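Long-range contact in iron binding protein FbpA (Mannheimia haemolytica, PDB 1Q35), which binds ferric ion, probably in the periplasm as the solute-binding component of a bacterial iron-uptake system: residues 2-15 and 22-35. Numbering follows the deposited sequence.
With FMT (formic acid), chain C.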
# COMPACT_ATOMS: atom_id res chain seq x y z
N ASN A 2 -7.45 -30.37 -3.97
CA ASN A 2 -7.02 -29.74 -2.72
C ASN A 2 -6.22 -28.50 -3.07
O ASN A 2 -4.99 -28.50 -3.02
CB ASN A 2 -6.16 -30.69 -1.88
CG ASN A 2 -5.86 -30.14 -0.49
OD1 ASN A 2 -4.94 -30.59 0.17
ND2 ASN A 2 -6.66 -29.17 -0.05
N GLU A 3 -6.94 -27.45 -3.44
CA GLU A 3 -6.33 -26.26 -3.99
C GLU A 3 -7.05 -24.99 -3.54
O GLU A 3 -8.13 -25.04 -2.94
CB GLU A 3 -6.33 -26.34 -5.52
CG GLU A 3 -7.72 -26.32 -6.14
CD GLU A 3 -7.75 -26.66 -7.61
OE1 GLU A 3 -8.86 -26.83 -8.15
OE2 GLU A 3 -6.68 -26.77 -8.25
N VAL A 4 -6.43 -23.86 -3.86
CA VAL A 4 -7.01 -22.55 -3.61
C VAL A 4 -6.56 -21.62 -4.75
O VAL A 4 -5.40 -21.64 -5.16
CB VAL A 4 -6.61 -22.00 -2.22
CG1 VAL A 4 -5.11 -21.77 -2.10
CG2 VAL A 4 -7.37 -20.71 -1.91
N ASN A 5 -7.50 -20.85 -5.28
CA ASN A 5 -7.26 -20.00 -6.44
C ASN A 5 -7.06 -18.56 -6.00
O ASN A 5 -8.01 -17.89 -5.58
CB ASN A 5 -8.43 -20.10 -7.41
CG ASN A 5 -8.69 -21.52 -7.88
OD1 ASN A 5 -7.76 -22.31 -8.05
ND2 ASN A 5 -9.96 -21.85 -8.09
N VAL A 6 -5.83 -18.08 -6.13
CA VAL A 6 -5.44 -16.76 -5.64
C VAL A 6 -5.28 -15.79 -6.81
O VAL A 6 -4.66 -16.13 -7.82
CB VAL A 6 -4.10 -16.86 -4.87
CG1 VAL A 6 -3.64 -15.50 -4.38
CG2 VAL A 6 -4.24 -17.84 -3.71
N TYR A 7 -5.86 -14.60 -6.68
CA TYR A 7 -5.63 -13.49 -7.59
C TYR A 7 -4.89 -12.43 -6.80
O TYR A 7 -5.39 -11.96 -5.79
CB TYR A 7 -6.94 -12.97 -8.15
CG TYR A 7 -7.55 -13.93 -9.14
CD1 TYR A 7 -8.14 -15.11 -8.72
CD2 TYR A 7 -7.47 -13.70 -10.51
CE1 TYR A 7 -8.67 -16.01 -9.62
CE2 TYR A 7 -8.00 -14.60 -11.43
CZ TYR A 7 -8.60 -15.75 -10.97
OH TYR A 7 -9.13 -16.67 -11.85
N SER A 8 -3.70 -12.05 -7.26
CA SER A 8 -2.80 -11.21 -6.47
C SER A 8 -2.46 -9.89 -7.15
O SER A 8 -1.93 -9.87 -8.26
CB SER A 8 -1.49 -11.97 -6.20
OG SER A 8 -0.60 -11.17 -5.44
N TYR A 9 -2.73 -8.79 -6.45
CA TYR A 9 -2.23 -7.47 -6.84
C TYR A 9 -0.76 -7.27 -6.44
O TYR A 9 -0.17 -6.25 -6.79
CB TYR A 9 -3.09 -6.37 -6.20
CG TYR A 9 -4.46 -6.25 -6.82
CD1 TYR A 9 -4.67 -5.48 -7.95
CD2 TYR A 9 -5.55 -6.92 -6.27
CE1 TYR A 9 -5.94 -5.37 -8.52
CE2 TYR A 9 -6.81 -6.82 -6.83
CZ TYR A 9 -7.00 -6.05 -7.95
OH TYR A 9 -8.26 -5.96 -8.49
N ARG A 10 -0.20 -8.22 -5.70
CA ARG A 10 1.22 -8.21 -5.32
C ARG A 10 2.04 -9.06 -6.29
O ARG A 10 1.64 -10.17 -6.64
CB ARG A 10 1.39 -8.75 -3.89
CG ARG A 10 0.40 -8.17 -2.89
CD ARG A 10 0.91 -8.15 -1.47
NE ARG A 10 2.06 -7.27 -1.32
CZ ARG A 10 2.73 -7.11 -0.19
NH1 ARG A 10 3.77 -6.29 -0.16
NH2 ARG A 10 2.34 -7.72 0.92
N GLN A 11 3.19 -8.53 -6.72
CA GLN A 11 4.09 -9.27 -7.60
C GLN A 11 4.76 -10.40 -6.82
O GLN A 11 4.82 -10.35 -5.60
CB GLN A 11 5.14 -8.33 -8.20
CG GLN A 11 4.59 -7.35 -9.22
CD GLN A 11 4.24 -8.02 -10.53
OE1 GLN A 11 5.07 -8.73 -11.10
NE2 GLN A 11 3.02 -7.79 -11.01
N PRO A 12 5.22 -11.44 -7.52
CA PRO A 12 5.80 -12.61 -6.86
C PRO A 12 6.82 -12.31 -5.77
O PRO A 12 6.78 -12.93 -4.73
CB PRO A 12 6.46 -13.38 -8.02
CG PRO A 12 5.68 -13.01 -9.20
CD PRO A 12 5.20 -11.60 -8.99
N TYR A 13 7.71 -11.34 -5.98
CA TYR A 13 8.79 -11.11 -5.02
C TYR A 13 8.28 -10.68 -3.63
O TYR A 13 8.98 -10.89 -2.64
CB TYR A 13 9.85 -10.14 -5.57
CG TYR A 13 9.52 -8.66 -5.54
CD1 TYR A 13 8.43 -8.14 -6.23
CD2 TYR A 13 10.35 -7.76 -4.87
CE1 TYR A 13 8.15 -6.77 -6.22
CE2 TYR A 13 10.09 -6.40 -4.85
CZ TYR A 13 8.99 -5.91 -5.52
OH TYR A 13 8.74 -4.55 -5.50
N LEU A 14 7.07 -10.12 -3.57
CA LEU A 14 6.48 -9.67 -2.30
C LEU A 14 5.38 -10.58 -1.73
O LEU A 14 4.77 -10.24 -0.72
CB LEU A 14 5.96 -8.24 -2.45
CG LEU A 14 7.06 -7.17 -2.59
CD1 LEU A 14 6.48 -5.85 -3.05
CD2 LEU A 14 7.80 -7.00 -1.29
N ILE A 15 5.12 -11.73 -2.36
CA ILE A 15 4.08 -12.64 -1.85
C ILE A 15 4.39 -14.13 -2.01
O ILE A 15 3.93 -14.94 -1.21
CB ILE A 15 2.70 -12.27 -2.48
CG1 ILE A 15 1.54 -12.89 -1.69
CG2 ILE A 15 2.64 -12.68 -3.94
CD1 ILE A 15 1.44 -12.45 -0.25
N PHE A 22 2.98 -21.55 2.89
CA PHE A 22 1.62 -22.05 3.08
C PHE A 22 1.46 -23.42 2.43
O PHE A 22 0.93 -24.34 3.06
CB PHE A 22 0.59 -21.06 2.50
CG PHE A 22 -0.79 -21.64 2.34
CD1 PHE A 22 -1.63 -21.77 3.44
CD2 PHE A 22 -1.25 -22.03 1.09
CE1 PHE A 22 -2.91 -22.29 3.29
CE2 PHE A 22 -2.54 -22.56 0.95
CZ PHE A 22 -3.36 -22.68 2.05
N GLU A 23 1.91 -23.56 1.19
CA GLU A 23 1.81 -24.83 0.46
C GLU A 23 2.55 -25.95 1.18
O GLU A 23 2.05 -27.07 1.27
CB GLU A 23 2.38 -24.68 -0.95
CG GLU A 23 1.51 -23.90 -1.91
CD GLU A 23 2.09 -23.86 -3.30
OE1 GLU A 23 3.25 -23.40 -3.45
OE2 GLU A 23 1.41 -24.28 -4.25
N LYS A 24 3.74 -25.65 1.70
CA LYS A 24 4.56 -26.64 2.38
C LYS A 24 3.95 -27.07 3.71
O LYS A 24 3.96 -28.25 4.05
CB LYS A 24 5.97 -26.08 2.61
CG LYS A 24 6.96 -27.07 3.22
CD LYS A 24 8.37 -26.50 3.29
N ASP A 25 3.41 -26.10 4.46
CA ASP A 25 2.94 -26.34 5.82
C ASP A 25 1.55 -26.97 5.89
O ASP A 25 1.22 -27.63 6.87
CB ASP A 25 2.93 -25.02 6.61
CG ASP A 25 4.33 -24.47 6.88
OD1 ASP A 25 5.33 -25.14 6.54
OD2 ASP A 25 4.50 -23.37 7.45
N THR A 26 0.73 -26.75 4.86
CA THR A 26 -0.66 -27.23 4.85
C THR A 26 -0.94 -28.33 3.83
O THR A 26 -1.91 -29.07 3.98
CB THR A 26 -1.65 -26.06 4.59
OG1 THR A 26 -1.53 -25.60 3.24
CG2 THR A 26 -1.34 -24.84 5.46
N GLY A 27 -0.12 -28.41 2.78
CA GLY A 27 -0.34 -29.35 1.69
C GLY A 27 -1.31 -28.88 0.63
O GLY A 27 -1.57 -29.59 -0.34
N ILE A 28 -1.86 -27.67 0.80
CA ILE A 28 -2.84 -27.13 -0.14
C ILE A 28 -2.11 -26.45 -1.29
O ILE A 28 -1.24 -25.61 -1.08
CB ILE A 28 -3.78 -26.12 0.57
CG1 ILE A 28 -4.56 -26.82 1.69
CG2 ILE A 28 -4.74 -25.49 -0.43
CD1 ILE A 28 -5.20 -25.88 2.69
N LYS A 29 -2.48 -26.82 -2.52
CA LYS A 29 -1.90 -26.26 -3.73
C LYS A 29 -2.44 -24.86 -3.99
O LYS A 29 -3.64 -24.64 -3.96
CB LYS A 29 -2.22 -27.16 -4.93
CG LYS A 29 -1.93 -26.58 -6.31
CD LYS A 29 -0.44 -26.45 -6.57
CE LYS A 29 -0.17 -26.03 -8.01
NZ LYS A 29 1.29 -25.99 -8.31
N VAL A 30 -1.54 -23.91 -4.26
CA VAL A 30 -1.91 -22.56 -4.62
C VAL A 30 -1.82 -22.39 -6.13
O VAL A 30 -0.75 -22.60 -6.71
CB VAL A 30 -1.00 -21.51 -3.94
CG1 VAL A 30 -1.26 -20.10 -4.49
CG2 VAL A 30 -1.18 -21.54 -2.44
N ASN A 31 -2.94 -22.04 -6.75
CA ASN A 31 -2.95 -21.57 -8.12
C ASN A 31 -3.00 -20.06 -8.07
O ASN A 31 -3.87 -19.50 -7.41
CB ASN A 31 -4.17 -22.10 -8.88
CG ASN A 31 -4.31 -23.60 -8.78
OD1 ASN A 31 -3.36 -24.34 -9.04
ND2 ASN A 31 -5.49 -24.06 -8.39
N ILE A 32 -2.07 -19.39 -8.73
CA ILE A 32 -1.98 -17.94 -8.63
C ILE A 32 -1.97 -17.27 -10.00
O ILE A 32 -1.29 -17.71 -10.93
CB ILE A 32 -0.76 -17.52 -7.78
CG1 ILE A 32 -0.78 -16.00 -7.54
CG2 ILE A 32 0.55 -17.97 -8.41
CD1 ILE A 32 -0.21 -15.58 -6.21
N ILE A 33 -2.78 -16.21 -10.10
CA ILE A 33 -2.81 -15.33 -11.25
C ILE A 33 -2.55 -13.93 -10.72
O ILE A 33 -3.01 -13.57 -9.64
CB ILE A 33 -4.19 -15.41 -11.96
CG1 ILE A 33 -4.33 -16.75 -12.68
CG2 ILE A 33 -4.36 -14.26 -12.95
CD1 ILE A 33 -5.76 -17.13 -13.01
N PHE A 34 -1.79 -13.15 -11.47
CA PHE A 34 -1.47 -11.80 -11.06
C PHE A 34 -2.42 -10.83 -11.77
O PHE A 34 -2.58 -10.88 -12.99
CB PHE A 34 0.01 -11.52 -11.29
CG PHE A 34 0.89 -12.40 -10.44
CD1 PHE A 34 1.14 -12.06 -9.12
CD2 PHE A 34 1.39 -13.60 -10.93
CE1 PHE A 34 1.91 -12.87 -8.31
CE2 PHE A 34 2.16 -14.42 -10.12
CZ PHE A 34 2.42 -14.06 -8.81
N ALA A 35 -3.09 -10.00 -10.96
CA ALA A 35 -4.17 -9.14 -11.42
C ALA A 35 -3.75 -8.17 -12.51
O ALA A 35 -2.56 -7.88 -12.69
CB ALA A 35 -4.76 -8.38 -10.24
C FMT C . 3.23 -4.40 -3.22
O1 FMT C . 2.99 -5.67 -3.49
O2 FMT C . 3.31 -4.04 -2.06
O HOH W 1 -2.82 -30.19 -3.01
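The Phe-34 ring, flat and apolar, fits between two aliphatic side chains: Pro-12 CD sits over one face, 4.0 Å from the ring centroid in a CH-pi contact, and Ile-32 CG1 lies over the rim of the opposite face. Arg-10 O meets the ring edge, 3.2 Å from Phe-34 CD1. On the other face of the sheet, the Tyr-9 ring takes the methyl of Ala-35 over one of its faces. These contacts close the C-terminal end of a beta-alpha-beta unit, as in other periplasmic binding proteins: helix 16-26 links parallel strands 3-8 and 29-34, joined by alternating backbone hydrogen bonds such as Val-6 N to Asn-31 O. Beta-branched residues suit the extended backbone: facing helices 16-26 and 243-254, Val-6 CG2 lies 3.8 Å from Val-30 CG1. Arg-10, its side chain near Tyr-198, an iron ligand in the metal-loaded protein, binds a formate, probably from the crystallisation liquor, through NE and NH1, shared with Arg-101. On the Tyr-9 face, Asn-31 has CG anti to its carbonyl carbon (chi1 -53°), swinging the amide toward strand 3-8. Its two N-H groups serve two acceptors: Glu-3 OE2, met from above the carboxylate plane, and Asn-5. Asn-5 turns ND2 to Pro-51 O and OD1 to Asn-31 ND2, 2.9 Å away.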